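Local coordinates for penicillin binding protein 2X (Streptococcus thermophilus, PDB 5U47), which probably cross-links the peptide stems of neighbouring glycan strands during septal peptidoglycan synthesis, as a divisome transpeptidase and target of beta-lactams, at residues R178-L183 with K216-T221; L377-I382 with G430-P435; G387-S392 with T605-R610; E434-K439 with L613-V618; V628-K633 with A638-L643. The protein carries 1 engineered substitution. One frame throughout, in Å; residues are numbered along the deposited sequence. Where two conformers were deposited one is given.

Contact 1. Residues R178-L183 with K216-T221; sequences RSLNSL and KNIYTT
Leu180 and Leu183 meet Ile218 from two directions, and the three side chains form the main apolar cluster of this contact. From Leu180 a single branch does the touching: CD1 lies 3.7 Å from Ile218 CG2 and almost as near to Ile218 CG1, so it faces the isoleucine where its two arms divide. The torsions of Ile218 set up that face. With CG1 anti to the carbonyl carbon (chi1 -60°), CG2 swings anti to the backbone N and is turned to Leu180, while the end of the CG1-CD1 arm is met by the CD1 methyls of both leucines. Leu183 crosses the isoleucine at about a right angle and reaches its far end, Leu183 CD1 standing 4.1 Å from Ile218 CD1. Helices 175-179 and 181-184 are thereby set against strand 217-220, which belongs to a mixed sheet between strands 35-36 and 438-443; Leu180, between the two helices, is the N-cap residue of the second and also touches Ile438. At the upstream end of the strand, Lys216 N donates to Leu183 O over 3.0 Å, with an N-H...O angle of 158° and the donor tilted 24° from the carbonyl plane. The other branch of Leu183 meets the lysine's extended chain, which runs across it, the closest side-chain approach being Leu183 CD2 to Lys216 CD at 4.2 Å.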
# COMPACT_ATOMS: atom_id res chain seq x y z
N ARG A 178 -4.56 8.31 5.94
CA ARG A 178 -5.77 7.87 6.64
C ARG A 178 -5.54 6.53 7.33
O ARG A 178 -5.90 6.36 8.49
CB ARG A 178 -6.96 7.75 5.70
CG ARG A 178 -8.25 7.40 6.44
CD ARG A 178 -9.43 7.21 5.52
NE ARG A 178 -10.68 7.07 6.27
CZ ARG A 178 -11.88 6.97 5.72
NH1 ARG A 178 -12.00 6.99 4.40
NH2 ARG A 178 -12.96 6.86 6.48
N SER A 179 -4.93 5.59 6.62
CA SER A 179 -4.71 4.25 7.19
C SER A 179 -3.91 4.21 8.50
O SER A 179 -4.26 3.49 9.42
CB SER A 179 -4.09 3.31 6.14
OG SER A 179 -4.96 3.18 5.02
N LEU A 180 -2.84 5.01 8.58
CA LEU A 180 -1.97 5.04 9.77
C LEU A 180 -2.24 6.26 10.64
O LEU A 180 -1.38 6.70 11.42
CB LEU A 180 -0.51 5.04 9.35
CG LEU A 180 -0.06 3.90 8.43
CD1 LEU A 180 1.45 3.87 8.38
CD2 LEU A 180 -0.58 2.55 8.85
N ASN A 181 -3.44 6.80 10.53
CA ASN A 181 -3.78 8.01 11.24
C ASN A 181 -3.58 7.88 12.76
O ASN A 181 -3.16 8.84 13.39
CB ASN A 181 -5.22 8.40 10.96
CG ASN A 181 -5.46 9.87 11.16
OD1 ASN A 181 -4.96 10.69 10.41
ND2 ASN A 181 -6.27 10.21 12.17
N SER A 182 -3.84 6.71 13.33
CA SER A 182 -3.69 6.53 14.77
C SER A 182 -2.24 6.69 15.19
O SER A 182 -1.96 7.35 16.17
CB SER A 182 -4.22 5.18 15.24
OG SER A 182 -5.61 5.10 15.01
N LEU A 183 -1.32 6.09 14.43
CA LEU A 183 0.10 6.22 14.73
C LEU A 183 0.64 7.63 14.43
O LEU A 183 1.41 8.20 15.22
CB LEU A 183 0.91 5.19 13.93
CG LEU A 183 0.65 3.72 14.29
CD1 LEU A 183 1.22 2.78 13.23
CD2 LEU A 183 1.26 3.44 15.64
N LYS A 216 4.02 9.45 15.91
CA LYS A 216 5.14 8.60 15.56
C LYS A 216 5.49 8.79 14.10
O LYS A 216 4.65 9.14 13.28
CB LYS A 216 4.81 7.15 15.88
CG LYS A 216 4.67 6.91 17.39
CD LYS A 216 4.20 5.52 17.71
CE LYS A 216 4.08 5.30 19.22
NZ LYS A 216 3.59 3.91 19.53
N ASN A 217 6.76 8.63 13.78
CA ASN A 217 7.18 8.72 12.38
C ASN A 217 7.05 7.34 11.71
O ASN A 217 7.23 6.29 12.36
CB ASN A 217 8.62 9.23 12.28
CG ASN A 217 8.78 10.66 12.77
OD1 ASN A 217 7.87 11.47 12.72
ND2 ASN A 217 9.96 10.95 13.26
N ILE A 218 6.72 7.35 10.42
CA ILE A 218 6.56 6.12 9.66
C ILE A 218 7.55 6.11 8.53
O ILE A 218 7.54 7.02 7.71
CB ILE A 218 5.14 5.99 9.08
CG1 ILE A 218 4.09 5.99 10.19
CG2 ILE A 218 5.01 4.73 8.22
CD1 ILE A 218 4.10 4.76 11.06
N TYR A 219 8.44 5.11 8.53
CA TYR A 219 9.36 4.89 7.44
C TYR A 219 8.71 3.84 6.56
O TYR A 219 8.53 2.70 6.99
CB TYR A 219 10.72 4.37 7.94
CG TYR A 219 11.50 5.40 8.72
CD1 TYR A 219 11.18 5.69 10.04
CD2 TYR A 219 12.57 6.07 8.15
CE1 TYR A 219 11.89 6.64 10.77
CE2 TYR A 219 13.30 7.03 8.88
CZ TYR A 219 12.95 7.30 10.18
OH TYR A 219 13.65 8.23 10.90
N THR A 220 8.34 4.21 5.35
CA THR A 220 7.79 3.27 4.42
C THR A 220 8.90 2.44 3.80
O THR A 220 10.11 2.73 3.98
CB THR A 220 6.97 3.96 3.31
OG1 THR A 220 7.84 4.74 2.49
CG2 THR A 220 5.89 4.81 3.91
N THR A 221 8.51 1.41 3.07
CA THR A 221 9.45 0.54 2.37
C THR A 221 9.91 1.14 1.05
O THR A 221 10.82 0.61 0.41
CB THR A 221 8.80 -0.83 2.07
OG1 THR A 221 7.56 -0.62 1.42
CG2 THR A 221 8.57 -1.58 3.35

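Contact 2. Residues L377-I382 with G430-P435; sequences LYKFGI and GIMLEP
This is a small packing contact with no hydrogen bond across it, inside the transpeptidase domain, where the thioether of Met432 rests against the turn that follows helix 368-377. The evidence is in the end of the methionine. Its CG stands anti to the backbone N (chi1 -161°), which sends the chain across to the turn, and a bend at the last torsion (chi3 73°) lays the methyl beside Lys379. There Met432 CE is 3.5 Å from Lys379 CD and a little farther from the CG and CE carbons of the same lysine, so the methyl sits alongside the middle of the aliphatic stem. The same methyl lies 3.8 Å from Leu377 O. The sulfur faces Tyr378: Met432 SD is 4.0 Å from Tyr378 O and 4.3 Å from Tyr378 CD1, approaching the ring obliquely. The phenol itself is directed into the domain, its OH hydrogen-bonded to Ser303 of helix 297-308, while Ile457 of strand 456-458 also touches Met432. Lys379 has positive phi (69°) and closes the helix in a Schellman motif; the same residue opens a type II beta turn, Ile382 N bonding to Lys379 O at 3.1 Å. The arrangement is a Schellman-capped helix end running into a beta turn, packed against segment 430-435.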
# COMPACT_ATOMS: atom_id res chain seq x y z
N LEU A 377 -5.28 -21.80 -1.55
CA LEU A 377 -3.93 -21.77 -0.98
C LEU A 377 -3.18 -20.47 -1.35
O LEU A 377 -2.37 -19.97 -0.57
CB LEU A 377 -3.11 -22.97 -1.44
CG LEU A 377 -3.53 -24.35 -0.90
CD1 LEU A 377 -2.66 -25.41 -1.54
CD2 LEU A 377 -3.41 -24.43 0.61
N TYR A 378 -3.46 -19.97 -2.56
CA TYR A 378 -2.93 -18.70 -3.04
C TYR A 378 -3.71 -17.50 -2.44
O TYR A 378 -3.37 -16.34 -2.69
CB TYR A 378 -2.91 -18.64 -4.57
CG TYR A 378 -1.64 -19.18 -5.21
CD1 TYR A 378 -0.44 -18.48 -5.10
CD2 TYR A 378 -1.65 -20.35 -5.99
CE1 TYR A 378 0.72 -18.93 -5.71
CE2 TYR A 378 -0.49 -20.82 -6.61
CZ TYR A 378 0.70 -20.10 -6.47
OH TYR A 378 1.87 -20.54 -7.07
N LYS A 379 -4.77 -17.81 -1.70
CA LYS A 379 -5.59 -16.85 -0.94
C LYS A 379 -6.46 -15.88 -1.72
O LYS A 379 -6.88 -14.82 -1.18
CB LYS A 379 -4.75 -16.09 0.10
CG LYS A 379 -4.14 -16.98 1.17
CD LYS A 379 -3.39 -16.15 2.19
CE LYS A 379 -2.78 -17.03 3.28
NZ LYS A 379 -3.82 -17.61 4.18
N PHE A 380 -6.74 -16.20 -2.97
CA PHE A 380 -7.66 -15.38 -3.74
C PHE A 380 -9.02 -15.38 -3.07
O PHE A 380 -9.42 -16.39 -2.45
CB PHE A 380 -7.72 -15.82 -5.20
CG PHE A 380 -6.44 -15.53 -5.92
CD1 PHE A 380 -6.11 -14.23 -6.23
CD2 PHE A 380 -5.55 -16.54 -6.25
CE1 PHE A 380 -4.93 -13.92 -6.88
CE2 PHE A 380 -4.35 -16.25 -6.90
CZ PHE A 380 -4.05 -14.93 -7.22
N GLY A 381 -9.69 -14.23 -3.12
CA GLY A 381 -10.97 -14.04 -2.43
C GLY A 381 -10.81 -13.61 -0.96
O GLY A 381 -11.81 -13.35 -0.28
N ILE A 382 -9.57 -13.55 -0.48
CA ILE A 382 -9.29 -13.14 0.89
C ILE A 382 -8.42 -11.89 0.85
O ILE A 382 -7.35 -11.91 0.23
CB ILE A 382 -8.57 -14.25 1.69
CG1 ILE A 382 -9.37 -15.56 1.63
CG2 ILE A 382 -8.39 -13.83 3.14
CD1 ILE A 382 -8.73 -16.73 2.37
N GLY A 430 8.37 -21.04 -3.44
CA GLY A 430 7.07 -21.56 -3.06
C GLY A 430 6.46 -20.97 -1.81
O GLY A 430 5.29 -21.22 -1.54
N ILE A 431 7.23 -20.16 -1.08
CA ILE A 431 6.84 -19.59 0.23
C ILE A 431 6.24 -18.21 0.06
O ILE A 431 6.94 -17.25 -0.25
CB ILE A 431 8.08 -19.52 1.16
CG1 ILE A 431 8.72 -20.91 1.29
CG2 ILE A 431 7.71 -18.96 2.54
CD1 ILE A 431 10.10 -20.89 1.88
N MET A 432 4.94 -18.11 0.31
CA MET A 432 4.21 -16.88 0.11
C MET A 432 4.48 -15.91 1.26
O MET A 432 4.53 -16.32 2.44
CB MET A 432 2.72 -17.18 -0.01
CG MET A 432 1.92 -16.07 -0.66
SD MET A 432 0.30 -16.66 -1.26
CE MET A 432 -0.45 -16.82 0.33
N LEU A 433 4.63 -14.63 0.89
CA LEU A 433 4.92 -13.55 1.81
C LEU A 433 3.82 -12.51 1.78
O LEU A 433 3.15 -12.32 0.75
CB LEU A 433 6.23 -12.86 1.41
CG LEU A 433 7.49 -13.72 1.29
CD1 LEU A 433 8.69 -12.91 0.83
CD2 LEU A 433 7.80 -14.39 2.61
N GLU A 434 3.63 -11.85 2.91
CA GLU A 434 2.67 -10.75 3.01
C GLU A 434 3.34 -9.49 2.42
O GLU A 434 4.44 -9.13 2.84
CB GLU A 434 2.32 -10.51 4.47
CG GLU A 434 1.33 -9.38 4.74
CD GLU A 434 -0.12 -9.72 4.40
OE1 GLU A 434 -0.42 -10.70 3.68
OE2 GLU A 434 -0.98 -8.96 4.87
N PRO A 435 2.70 -8.82 1.45
CA PRO A 435 3.26 -7.58 0.96
C PRO A 435 3.30 -6.57 2.12
O PRO A 435 2.38 -6.56 2.94
CB PRO A 435 2.27 -7.15 -0.13
CG PRO A 435 1.65 -8.42 -0.58
CD PRO A 435 1.48 -9.19 0.69

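Contact 3. Residues G387-S392 with T605-R610; sequences GMVGES and TANTLR
Asn607 OD1 accepts from Gly387 N over 2.8 Å, the shortest polar bond here, though its N-H...O angle of only 118° makes it weak. The amide belongs to helix 602-611 of the first PASTA domain, and the loop it meets, which follows helix 368-377, belongs to the transpeptidase domain; the contact is therefore an interdomain one. The other end of the same amide returns the bond: Asn607 ND2 donates to Met388 O at 3.1 Å, again weakly, with an angle of 130°. One side chain thus spans two successive residues of the loop, using its acceptor on one and its donor on the next. It can do so because CG lies anti to the backbone N (chi1 -162°), pointing the amide off the helix toward the loop. The backbones come close as well, Gly387 CA lying 4.7 Å from Asn607 CA. Gly387 O is also bound by Gln611, one turn farther along the helix, and Val389 N by Ser179 OG of helix 175-179. Arg610, on the same helix as Asn607, makes a salt bridge with Glu455. In the conformers described here, Val389 crosses the asparagine at about a right angle, its CG1 methyl 4.0 Å from Asn607 ND2.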
# COMPACT_ATOMS: atom_id res chain seq x y z
N GLY A 387 -2.48 -3.56 5.86
CA GLY A 387 -2.37 -2.35 6.64
C GLY A 387 -3.20 -1.19 6.18
O GLY A 387 -3.39 -0.25 6.92
N MET A 388 -3.69 -1.23 4.95
CA MET A 388 -4.48 -0.12 4.44
C MET A 388 -5.95 -0.30 4.77
O MET A 388 -6.44 -1.43 4.85
CB MET A 388 -4.36 -0.02 2.92
CG MET A 388 -2.99 0.35 2.42
SD MET A 388 -2.49 2.05 2.82
CE MET A 388 -0.98 2.17 1.87
N VAL A 389 -6.65 0.81 4.98
CA VAL A 389 -8.10 0.74 5.19
C VAL A 389 -8.77 0.86 3.82
O VAL A 389 -8.23 1.51 2.91
CB VAL A 389 -8.62 1.81 6.17
CG1 VAL A 389 -7.94 1.64 7.53
CG2 VAL A 389 -8.42 3.21 5.62
N GLY A 390 -9.94 0.24 3.69
CA GLY A 390 -10.72 0.21 2.43
C GLY A 390 -10.22 -0.79 1.39
O GLY A 390 -10.40 -0.59 0.18
N GLU A 391 -9.56 -1.85 1.82
CA GLU A 391 -9.09 -2.86 0.88
C GLU A 391 -10.26 -3.74 0.42
O GLU A 391 -11.11 -4.09 1.23
CB GLU A 391 -8.02 -3.74 1.55
CG GLU A 391 -7.42 -4.79 0.63
CD GLU A 391 -6.47 -5.74 1.32
OE1 GLU A 391 -6.47 -5.80 2.59
OE2 GLU A 391 -5.75 -6.47 0.59
N SER A 392 -10.29 -4.10 -0.86
CA SER A 392 -11.33 -4.98 -1.41
C SER A 392 -10.88 -6.43 -1.25
O SER A 392 -9.66 -6.70 -1.10
CB SER A 392 -11.59 -4.66 -2.88
OG SER A 392 -12.05 -3.34 -3.01
N THR A 605 -9.03 -5.87 12.84
CA THR A 605 -8.06 -6.07 13.90
C THR A 605 -6.73 -6.55 13.33
O THR A 605 -5.67 -6.06 13.74
CB THR A 605 -8.59 -7.05 14.97
OG1 THR A 605 -9.78 -6.51 15.55
CG2 THR A 605 -7.57 -7.30 16.07
N ALA A 606 -6.77 -7.49 12.39
CA ALA A 606 -5.54 -7.99 11.76
C ALA A 606 -4.80 -6.85 11.05
O ALA A 606 -3.57 -6.73 11.15
CB ALA A 606 -5.84 -9.13 10.80
N ASN A 607 -5.57 -6.01 10.36
CA ASN A 607 -5.05 -4.86 9.64
C ASN A 607 -4.33 -3.89 10.59
O ASN A 607 -3.24 -3.41 10.28
CB ASN A 607 -6.22 -4.15 8.93
CG ASN A 607 -5.77 -3.23 7.83
OD1 ASN A 607 -5.02 -3.63 6.93
ND2 ASN A 607 -6.25 -2.00 7.86
N THR A 608 -4.95 -3.61 11.74
CA THR A 608 -4.38 -2.77 12.80
C THR A 608 -3.10 -3.37 13.37
O THR A 608 -2.12 -2.67 13.54
CB THR A 608 -5.43 -2.55 13.91
OG1 THR A 608 -6.51 -1.81 13.35
CG2 THR A 608 -4.86 -1.77 15.10
N LEU A 609 -3.11 -4.66 13.63
CA LEU A 609 -1.93 -5.35 14.15
C LEU A 609 -0.73 -5.22 13.20
O LEU A 609 0.40 -5.03 13.67
CB LEU A 609 -2.24 -6.82 14.40
CG LEU A 609 -3.15 -7.08 15.61
CD1 LEU A 609 -3.63 -8.53 15.62
CD2 LEU A 609 -2.44 -6.72 16.90
N ARG A 610 -0.96 -5.37 11.89
CA ARG A 610 0.14 -5.20 10.91
C ARG A 610 0.67 -3.77 10.85
O ARG A 610 1.85 -3.56 10.59
CB ARG A 610 -0.26 -5.67 9.51
CG ARG A 610 -0.42 -7.17 9.43
CD ARG A 610 -0.34 -7.67 8.01
NE ARG A 610 -0.35 -9.11 8.03
CZ ARG A 610 -1.43 -9.88 7.99
NH1 ARG A 610 -2.65 -9.37 7.90
NH2 ARG A 610 -1.27 -11.20 8.05

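Contact 4. Residues E434-K439 with L613-V618; sequences EPQFIK and LVHPIV
Gln436 is the first residue of 434-439 to meet 613-618, and it does so with the end of an extended chain: its NE2 comes 3.9 Å from His615 NE2. The two side chains cross at about a right angle, with amide and imidazole planes 49° apart, and the amide reaches the ring obliquely. At this distance it is a packing approach; the amide nitrogen has a hydrogen bond to Lys453 O. Two residues on, Ile438 supplies the apolar part. Its CG2, anti to the backbone N (chi1 -56° for CG1), lies 3.8 Å from Leu613 CD2, and Ile438 CB is 4.1 Å from the same methyl. Leu613 has positive phi (67°) as the C' residue of the Schellman motif ending helix 602-611, which places its side chain where the chain leaves that helix. At Lys439 the backbone takes over, with Lys439 O 4.4 Å from Leu613 CD1, while the lysine's own amine is directed to a salt bridge with Glu257. The contact is interdomain: strand 438-443 of the transpeptidase domain, paired with strands 217-220 and 448-451, lies against the turn joining helix 602-611 to strand 615-619 of the first PASTA domain, and Leu613 also touches Arg450 of strand 448-451.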
# COMPACT_ATOMS: atom_id res chain seq x y z
N GLU A 434 3.63 -11.85 2.91
CA GLU A 434 2.67 -10.75 3.01
C GLU A 434 3.34 -9.49 2.42
O GLU A 434 4.44 -9.13 2.84
CB GLU A 434 2.32 -10.51 4.47
CG GLU A 434 1.33 -9.38 4.74
CD GLU A 434 -0.12 -9.72 4.40
OE1 GLU A 434 -0.42 -10.70 3.68
OE2 GLU A 434 -0.98 -8.96 4.87
N PRO A 435 2.70 -8.82 1.45
CA PRO A 435 3.26 -7.58 0.96
C PRO A 435 3.30 -6.57 2.12
O PRO A 435 2.38 -6.56 2.94
CB PRO A 435 2.27 -7.15 -0.13
CG PRO A 435 1.65 -8.42 -0.58
CD PRO A 435 1.48 -9.19 0.69
N GLN A 436 4.37 -5.78 2.17
CA GLN A 436 4.60 -4.79 3.24
C GLN A 436 4.96 -3.45 2.66
O GLN A 436 5.71 -3.36 1.66
CB GLN A 436 5.75 -5.22 4.14
CG GLN A 436 5.47 -6.43 5.01
CD GLN A 436 6.65 -6.87 5.85
OE1 GLN A 436 7.82 -6.52 5.56
NE2 GLN A 436 6.38 -7.64 6.89
N PHE A 437 4.47 -2.40 3.32
CA PHE A 437 4.75 -1.02 2.96
C PHE A 437 5.30 -0.21 4.15
O PHE A 437 5.68 0.95 3.96
CB PHE A 437 3.53 -0.32 2.31
CG PHE A 437 2.32 -0.22 3.21
CD1 PHE A 437 2.20 0.81 4.13
CD2 PHE A 437 1.30 -1.17 3.13
CE1 PHE A 437 1.09 0.89 4.96
CE2 PHE A 437 0.19 -1.09 3.96
CZ PHE A 437 0.09 -0.06 4.88
N ILE A 438 5.36 -0.82 5.35
CA ILE A 438 5.94 -0.15 6.53
C ILE A 438 7.24 -0.83 6.91
O ILE A 438 7.27 -2.05 7.16
CB ILE A 438 5.04 -0.23 7.78
CG1 ILE A 438 3.67 0.35 7.48
CG2 ILE A 438 5.69 0.51 8.96
CD1 ILE A 438 2.64 0.06 8.55
N LYS A 439 8.30 -0.04 6.98
CA LYS A 439 9.63 -0.54 7.34
C LYS A 439 9.87 -0.36 8.83
O LYS A 439 10.44 -1.21 9.49
CB LYS A 439 10.71 0.25 6.59
CG LYS A 439 12.16 -0.18 6.82
CD LYS A 439 12.49 -1.50 6.11
CE LYS A 439 12.06 -2.76 6.87
NZ LYS A 439 11.67 -3.89 5.96
N LEU A 613 3.28 -3.69 13.19
CA LEU A 613 4.30 -4.66 12.88
C LEU A 613 4.16 -6.05 13.53
O LEU A 613 5.12 -6.81 13.62
CB LEU A 613 5.70 -4.05 13.08
CG LEU A 613 5.91 -2.73 12.32
CD1 LEU A 613 7.38 -2.37 12.37
CD2 LEU A 613 5.47 -2.83 10.86
N VAL A 614 2.96 -6.38 13.94
CA VAL A 614 2.66 -7.71 14.45
C VAL A 614 2.29 -8.55 13.22
O VAL A 614 1.89 -7.99 12.18
CB VAL A 614 1.52 -7.64 15.46
CG1 VAL A 614 1.11 -9.02 15.94
CG2 VAL A 614 1.96 -6.77 16.63
N HIS A 615 2.50 -9.87 13.29
CA HIS A 615 2.21 -10.78 12.17
C HIS A 615 1.07 -11.72 12.60
O HIS A 615 1.33 -12.82 13.10
CB HIS A 615 3.43 -11.62 11.76
CG HIS A 615 4.56 -10.82 11.17
ND1 HIS A 615 5.78 -11.38 10.88
CD2 HIS A 615 4.66 -9.50 10.86
CE1 HIS A 615 6.57 -10.45 10.37
NE2 HIS A 615 5.92 -9.31 10.35
N PRO A 616 -0.18 -11.27 12.43
CA PRO A 616 -1.30 -12.07 12.86
C PRO A 616 -1.66 -13.16 11.86
O PRO A 616 -1.42 -13.02 10.67
CB PRO A 616 -2.43 -11.05 12.92
CG PRO A 616 -2.12 -10.09 11.84
CD PRO A 616 -0.62 -10.01 11.80
N ILE A 617 -2.21 -14.25 12.38
CA ILE A 617 -2.73 -15.35 11.56
C ILE A 617 -4.20 -15.49 11.97
O ILE A 617 -4.49 -15.80 13.15
CB ILE A 617 -2.02 -16.68 11.84
CG1 ILE A 617 -0.53 -16.58 11.51
CG2 ILE A 617 -2.69 -17.78 11.03
CD1 ILE A 617 0.30 -17.74 12.04
N VAL A 618 -5.10 -15.24 11.03
CA VAL A 618 -6.53 -15.30 11.28
C VAL A 618 -6.99 -16.71 10.96
O VAL A 618 -6.77 -17.18 9.83
CB VAL A 618 -7.29 -14.25 10.45
CG1 VAL A 618 -8.80 -14.39 10.60
CG2 VAL A 618 -6.85 -12.85 10.88

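Contact 5. Residues V628-K633 with A638-L643; sequences VSVDAK and ANEQIL
Ser629 and Leu643 hold 628-633 to 638-643 through two hydrogen bonds in the first PASTA domain, beside outer strand 625-628 of a three-stranded sheet that has strand 641-646 between strands 615-619 and 625-628. The hydrogen bonds come first. Ser629 N donates to Leu643 O at 2.9 Å, in the carbonyl plane and with an N-H...O angle of 155°. In return Leu643 N donates to Ser629 OG, also over 2.9 Å and nearly straight at 175°. The serine hydroxyl thus takes the place of a backbone carbonyl, which it can reach because OG is turned between the backbone N and the carbonyl carbon (chi1 67°). A CA-H...O contact adds to the backbone set, Val628 CA lying 3.3 Å from Leu643 O, so that this oxygen is approached by two neighbouring residues. The apolar group lies around Ile642. Val630 crosses it at about a right angle, with Val630 CG1 3.9 Å from Ile642 CG2, and Val628 CG1 stands more loosely, 4.3 Å from Ile642 CD1. The Glu640 side chain, whose OE1 is bound by Lys637 N, runs past Val630 in the opposite direction, OE2 4.1 Å from Val630 CG1. Solvent enters last: a water lies 2.6 Å from Ser629 OG and bonds weakly to Gln641 O.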
# COMPACT_ATOMS: atom_id res chain seq x y z
N VAL A 628 -7.52 -15.42 21.23
CA VAL A 628 -6.26 -14.86 20.74
C VAL A 628 -5.13 -15.54 21.51
O VAL A 628 -5.28 -15.80 22.72
CB VAL A 628 -6.20 -13.33 20.92
CG1 VAL A 628 -4.97 -12.75 20.24
CG2 VAL A 628 -7.46 -12.68 20.35
N SER A 629 -4.01 -15.81 20.84
CA SER A 629 -2.88 -16.54 21.46
C SER A 629 -2.04 -15.73 22.47
O SER A 629 -1.15 -16.29 23.11
CB SER A 629 -1.95 -17.12 20.40
OG SER A 629 -1.28 -16.10 19.69
N VAL A 630 -2.32 -14.44 22.57
CA VAL A 630 -1.68 -13.54 23.52
C VAL A 630 -2.79 -12.76 24.22
O VAL A 630 -3.87 -12.52 23.65
CB VAL A 630 -0.67 -12.57 22.86
CG1 VAL A 630 0.50 -13.35 22.25
CG2 VAL A 630 -1.34 -11.69 21.81
N ASP A 631 -2.52 -12.35 25.45
CA ASP A 631 -3.48 -11.63 26.27
C ASP A 631 -3.53 -10.12 25.95
O ASP A 631 -2.61 -9.58 25.34
CB ASP A 631 -3.15 -11.84 27.75
CG ASP A 631 -3.21 -13.31 28.17
OD1 ASP A 631 -3.98 -14.09 27.56
OD2 ASP A 631 -2.49 -13.68 29.13
N ALA A 632 -4.59 -9.47 26.42
CA ALA A 632 -4.84 -8.05 26.15
C ALA A 632 -3.70 -7.12 26.56
O ALA A 632 -3.47 -6.13 25.89
CB ALA A 632 -6.14 -7.61 26.84
N LYS A 633 -3.00 -7.44 27.65
CA LYS A 633 -1.92 -6.59 28.16
C LYS A 633 -0.55 -7.24 28.02
O LYS A 633 0.41 -6.85 28.68
CB LYS A 633 -2.17 -6.21 29.62
CG LYS A 633 -3.41 -5.36 29.82
CD LYS A 633 -3.57 -4.95 31.28
CE LYS A 633 -4.70 -3.94 31.41
NZ LYS A 633 -4.89 -3.52 32.82
N ALA A 638 7.92 -6.60 17.83
CA ALA A 638 7.83 -6.39 16.40
C ALA A 638 8.03 -7.75 15.72
O ALA A 638 8.90 -8.54 16.10
CB ALA A 638 8.88 -5.40 15.93
N ASN A 639 7.19 -8.02 14.73
CA ASN A 639 7.22 -9.24 13.92
C ASN A 639 6.78 -10.50 14.64
O ASN A 639 6.89 -11.58 14.08
CB ASN A 639 8.62 -9.42 13.31
CG ASN A 639 9.07 -8.15 12.62
OD1 ASN A 639 8.35 -7.63 11.77
ND2 ASN A 639 10.23 -7.61 13.04
N GLU A 640 6.28 -10.38 15.86
CA GLU A 640 5.82 -11.54 16.57
C GLU A 640 4.54 -12.09 15.88
O GLU A 640 3.66 -11.35 15.49
CB GLU A 640 5.58 -11.22 18.04
CG GLU A 640 5.05 -12.38 18.86
CD GLU A 640 5.03 -12.10 20.35
OE1 GLU A 640 5.71 -11.14 20.79
OE2 GLU A 640 4.36 -12.85 21.07
N GLN A 641 4.51 -13.41 15.73
CA GLN A 641 3.40 -14.10 15.09
C GLN A 641 2.39 -14.50 16.15
O GLN A 641 2.75 -15.16 17.13
CB GLN A 641 3.94 -15.33 14.40
CG GLN A 641 2.94 -16.09 13.54
CD GLN A 641 3.54 -17.41 13.08
OE1 GLN A 641 3.58 -18.38 13.85
NE2 GLN A 641 4.05 -17.43 11.85
N ILE A 642 1.13 -14.14 15.96
CA ILE A 642 0.09 -14.49 16.90
C ILE A 642 -1.10 -15.10 16.17
O ILE A 642 -1.27 -14.89 14.96
CB ILE A 642 -0.38 -13.27 17.74
CG1 ILE A 642 -1.14 -12.25 16.88
CG2 ILE A 642 0.82 -12.64 18.46
CD1 ILE A 642 -1.91 -11.24 17.69
N LEU A 643 -1.92 -15.85 16.90
CA LEU A 643 -3.12 -16.47 16.34
C LEU A 643 -4.37 -15.73 16.79
O LEU A 643 -4.49 -15.39 17.96
CB LEU A 643 -3.26 -17.90 16.79
CG LEU A 643 -2.15 -18.89 16.50
CD1 LEU A 643 -2.56 -20.24 17.10
CD2 LEU A 643 -1.91 -19.00 15.00
O HOH W 1 1.30 -16.40 19.93

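In the fold
From the N terminus, contact 1 closes first, bringing helices 175-179 and 181-184 onto strand 217-220 before any other contact opens. Contact 2 then opens at the end of helix 368-377 and closes at 430-435, where contact 4 begins, the two sharing Glu434 and Pro435. Contact 3 opens within contact 2's loop and closes at 605-610, so it crosses both contact 2 and contact 4; contact 4 closes at 613-618. Contact 5 closes a short loop last, within the first PASTA domain. Strands 217-220 and 438-443 join contacts 1 and 4 in one sheet, strands 615-619 and 641-646 join 4 and 5 in another, and Ser179 OG reaches Val389 N to link 1 with 3.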